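Local coordinates for 3-dehydroquinate dehydratase (Zymomonas mobilis subsp. mobilis, PDB 6SMF), which probably catalyses the trans-dehydration of 3-dehydroquinate to 3-dehydroshikimate through an enolate intermediate, the third step of chorismate biosynthesis, at residues F11-P16 / I64-E69. Residues are numbered along the deposited sequence; the frame is centred on the assembly and turned at random.
Sequences FILNGP and IDWLQE
Helix-on-sheet packing in the flavodoxin-like fold of type II dehydroquinases has a compact example where Leu13 and Phe11, on an inner strand of the parallel sheet, meet Trp66, Leu67 and Glu69 of helix 60-72. The helix segment runs nearly antiparallel to strand 11-14 (173°), their axes 9.8 Å apart at the closest point. With CG of Leu13 anti to its own carbonyl carbon (chi1 -59°), both methyls press on Trp66 CB from one side, Leu13 CD1 at 3.6 Å, and Leu13 CD2 approaches the six-membered ring obliquely, 3.7 Å from Trp66 CE3. Leu13 CD1 also reaches the backbone one residue on, 4.0 Å from Leu67 N, and Leu67 CG at 4.3 Å. Two residues earlier, Phe11 brings its ring obliquely up to the helix backbone, Phe11 CD2 standing 4.1 Å from Trp66 O. The extended Glu69 crosses Phe11 at about a right angle, its carboxylate turned 80° from the ring plane, and sets OE2 at the ring edge, near its plane, 4.2 Å from Phe11 CZ. The stronger partner of that oxygen is Arg55 of the neighbouring strand 51-56, which forms a salt bridge with it and a cation-pi contact with Trp66. The Leu13 part is thus apolar, whereas Phe11 meets two oxygens at long range, and Arg55 probably tempers the charge Glu69 brings beside the aromatic edge.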
ATOM      1  N   PHE A  11      21.866  32.966   4.681  1.00 83.47           N
ATOM      2  CA  PHE A  11      21.491  32.152   5.857  1.00 84.98           C
ATOM      3  C   PHE A  11      21.907  30.693   5.602  1.00 84.83           C
ATOM      4  O   PHE A  11      21.752  30.145   4.475  1.00 81.98           O
ATOM      5  CB  PHE A  11      19.992  32.262   6.113  1.00 88.21           C
ATOM      6  CG  PHE A  11      19.579  33.509   6.847  1.00 94.79           C
ATOM      7  CD1 PHE A  11      19.901  34.755   6.356  1.00100.47           C
ATOM      8  CD2 PHE A  11      18.857  33.432   8.033  1.00 96.77           C
ATOM      9  CE1 PHE A  11      19.544  35.895   7.054  1.00100.65           C
ATOM     10  CE2 PHE A  11      18.459  34.576   8.703  1.00 94.66           C
ATOM     11  CZ  PHE A  11      18.837  35.799   8.227  1.00 97.97           C
ATOM     12  N   ILE A  12      22.494  30.090   6.630  1.00 83.04           N
ATOM     13  CA  ILE A  12      22.852  28.653   6.654  1.00 77.78           C
ATOM     14  C   ILE A  12      22.216  28.103   7.919  1.00 75.72           C
ATOM     15  O   ILE A  12      22.650  28.511   9.022  1.00 74.86           O
ATOM     16  CB  ILE A  12      24.367  28.466   6.627  1.00 79.31           C
ATOM     17  CG1 ILE A  12      24.996  29.185   5.428  1.00 82.65           C
ATOM     18  CG2 ILE A  12      24.710  26.988   6.660  1.00 76.69           C
ATOM     19  CD1 ILE A  12      26.501  28.996   5.302  1.00 83.05           C
ATOM     20  N   LEU A  13      21.192  27.272   7.744  1.00 71.37           N
ATOM     21  CA  LEU A  13      20.303  26.842   8.837  1.00 74.79           C
ATOM     22  C   LEU A  13      20.453  25.336   9.043  1.00 70.54           C
ATOM     23  O   LEU A  13      20.246  24.586   8.086  1.00 71.33           O
ATOM     24  CB  LEU A  13      18.874  27.231   8.471  1.00 76.17           C
ATOM     25  CG  LEU A  13      18.621  28.712   8.235  1.00 80.69           C
ATOM     26  CD1 LEU A  13      17.166  28.954   7.836  1.00 80.63           C
ATOM     27  CD2 LEU A  13      18.971  29.521   9.466  1.00 81.53           C
ATOM     28  N   ASN A  14      20.791  24.945  10.269  1.00 72.55           N
ATOM     29  CA  ASN A  14      21.044  23.544  10.674  1.00 74.56           C
ATOM     30  C   ASN A  14      19.938  23.116  11.641  1.00 75.04           C
ATOM     31  O   ASN A  14      19.623  23.848  12.591  1.00 75.68           O
ATOM     32  CB  ASN A  14      22.471  23.361  11.201  1.00 76.12           C
ATOM     33  CG  ASN A  14      23.519  23.548  10.115  1.00 77.03           C
ATOM     34  OD1 ASN A  14      23.510  22.829   9.126  1.00 77.15           O
ATOM     35  ND2 ASN A  14      24.404  24.527  10.259  1.00 86.02           N
ATOM     36  N   GLY A  15      19.342  21.960  11.361  1.00 70.57           N
ATOM     37  CA  GLY A  15      18.269  21.412  12.185  1.00 65.97           C
ATOM     38  C   GLY A  15      18.813  20.541  13.293  1.00 63.91           C
ATOM     39  O   GLY A  15      19.979  20.627  13.678  1.00 69.73           O
ATOM     40  N   PRO A  16      17.944  19.669  13.827  1.00 60.28           N
ATOM     41  CA  PRO A  16      18.194  19.011  15.099  1.00 60.47           C
ATOM     42  C   PRO A  16      19.359  18.028  14.991  1.00 62.73           C
ATOM     43  O   PRO A  16      19.547  17.448  13.947  1.00 61.48           O
ATOM     44  CB  PRO A  16      16.879  18.299  15.435  1.00 60.12           C
ATOM     45  CG  PRO A  16      16.176  18.148  14.083  1.00 59.56           C
ATOM     46  CD  PRO A  16      16.635  19.319  13.246  1.00 58.22           C
ATOM     47  N   ILE A  64      11.540  27.498  10.557  1.00 68.33           N
ATOM     48  CA  ILE A  64      10.499  28.237   9.789  1.00 68.40           C
ATOM     49  C   ILE A  64      10.679  29.739  10.065  1.00 74.61           C
ATOM     50  O   ILE A  64      10.805  30.507   9.065  1.00 72.29           O
ATOM     51  CB  ILE A  64       9.104  27.705  10.122  1.00 67.08           C
ATOM     52  CG1 ILE A  64       8.960  26.242   9.665  1.00 68.03           C
ATOM     53  CG2 ILE A  64       8.055  28.595   9.522  1.00 64.11           C
ATOM     54  CD1 ILE A  64       7.920  25.446  10.433  1.00 65.58           C
ATOM     55  N   ASP A  65      10.747  30.137  11.348  1.00 73.84           N
ATOM     56  CA  ASP A  65      11.013  31.559  11.748  1.00 75.81           C
ATOM     57  C   ASP A  65      12.201  32.083  10.926  1.00 72.80           C
ATOM     58  O   ASP A  65      12.094  33.133  10.322  1.00 72.26           O
ATOM     59  CB  ASP A  65      11.330  31.723  13.243  1.00 76.99           C
ATOM     60  CG  ASP A  65      10.267  31.272  14.262  1.00 81.96           C
ATOM     61  OD1 ASP A  65       9.027  31.302  13.929  1.00 80.59           O
ATOM     62  OD2 ASP A  65      10.696  30.974  15.404  1.00 84.78           O
ATOM     63  N   TRP A  66      13.284  31.308  10.848  1.00 74.65           N
ATOM     64  CA  TRP A  66      14.556  31.695  10.174  1.00 75.03           C
ATOM     65  C   TRP A  66      14.345  31.774   8.663  1.00 76.22           C
ATOM     66  O   TRP A  66      14.792  32.740   8.063  1.00 77.79           O
ATOM     67  CB  TRP A  66      15.723  30.773  10.568  1.00 74.11           C
ATOM     68  CG  TRP A  66      16.097  30.932  12.006  1.00 78.03           C
ATOM     69  CD1 TRP A  66      15.886  32.037  12.783  1.00 85.74           C
ATOM     70  CD2 TRP A  66      16.758  29.984  12.849  1.00 79.81           C
ATOM     71  NE1 TRP A  66      16.327  31.824  14.056  1.00 86.79           N
ATOM     72  CE2 TRP A  66      16.893  30.587  14.121  1.00 82.52           C
ATOM     73  CE3 TRP A  66      17.253  28.692  12.666  1.00 81.32           C
ATOM     74  CZ2 TRP A  66      17.504  29.943  15.193  1.00 84.03           C
ATOM     75  CZ3 TRP A  66      17.877  28.061  13.724  1.00 82.97           C
ATOM     76  CH2 TRP A  66      17.992  28.677  14.969  1.00 81.40           C
ATOM     77  N   LEU A  67      13.621  30.835   8.068  1.00 75.92           N
ATOM     78  CA  LEU A  67      13.298  30.945   6.631  1.00 75.19           C
ATOM     79  C   LEU A  67      12.565  32.255   6.399  1.00 75.72           C
ATOM     80  O   LEU A  67      12.925  32.957   5.452  1.00 81.38           O
ATOM     81  CB  LEU A  67      12.483  29.715   6.209  1.00 74.99           C
ATOM     82  CG  LEU A  67      13.316  28.437   6.084  1.00 71.92           C
ATOM     83  CD1 LEU A  67      12.414  27.208   6.089  1.00 71.51           C
ATOM     84  CD2 LEU A  67      14.188  28.495   4.817  1.00 72.87           C
ATOM     85  N   GLN A  68      11.608  32.594   7.260  1.00 77.21           N
ATOM     86  CA  GLN A  68      10.747  33.788   7.056  1.00 82.33           C
ATOM     87  C   GLN A  68      11.600  35.044   7.272  1.00 86.31           C
ATOM     88  O   GLN A  68      11.409  36.049   6.553  1.00 90.43           O
ATOM     89  CB  GLN A  68       9.535  33.749   8.005  1.00 84.59           C
ATOM     90  CG  GLN A  68       8.615  32.543   7.810  1.00 77.73           C
ATOM     91  CD  GLN A  68       7.420  32.547   8.734  1.00 76.44           C
ATOM     92  OE1 GLN A  68       7.348  33.340   9.653  1.00 79.90           O
ATOM     93  NE2 GLN A  68       6.466  31.662   8.498  1.00 74.41           N
ATOM     94  N   GLU A  69      12.481  34.982   8.268  1.00 87.12           N
ATOM     95  CA  GLU A  69      13.411  36.080   8.635  1.00 89.30           C
ATOM     96  C   GLU A  69      14.361  36.331   7.457  1.00 88.43           C
ATOM     97  O   GLU A  69      14.675  37.521   7.183  1.00 88.57           O
ATOM     98  CB  GLU A  69      14.169  35.723   9.914  1.00 92.19           C
ATOM     99  CG  GLU A  69      15.169  36.784  10.386  1.00 95.70           C
ATOM    100  CD  GLU A  69      16.005  36.382  11.592  1.00 96.59           C
ATOM    101  OE1 GLU A  69      15.593  35.417  12.327  1.00 94.64           O
ATOM    102  OE2 GLU A  69      17.047  37.043  11.807  1.00 98.72           O
TER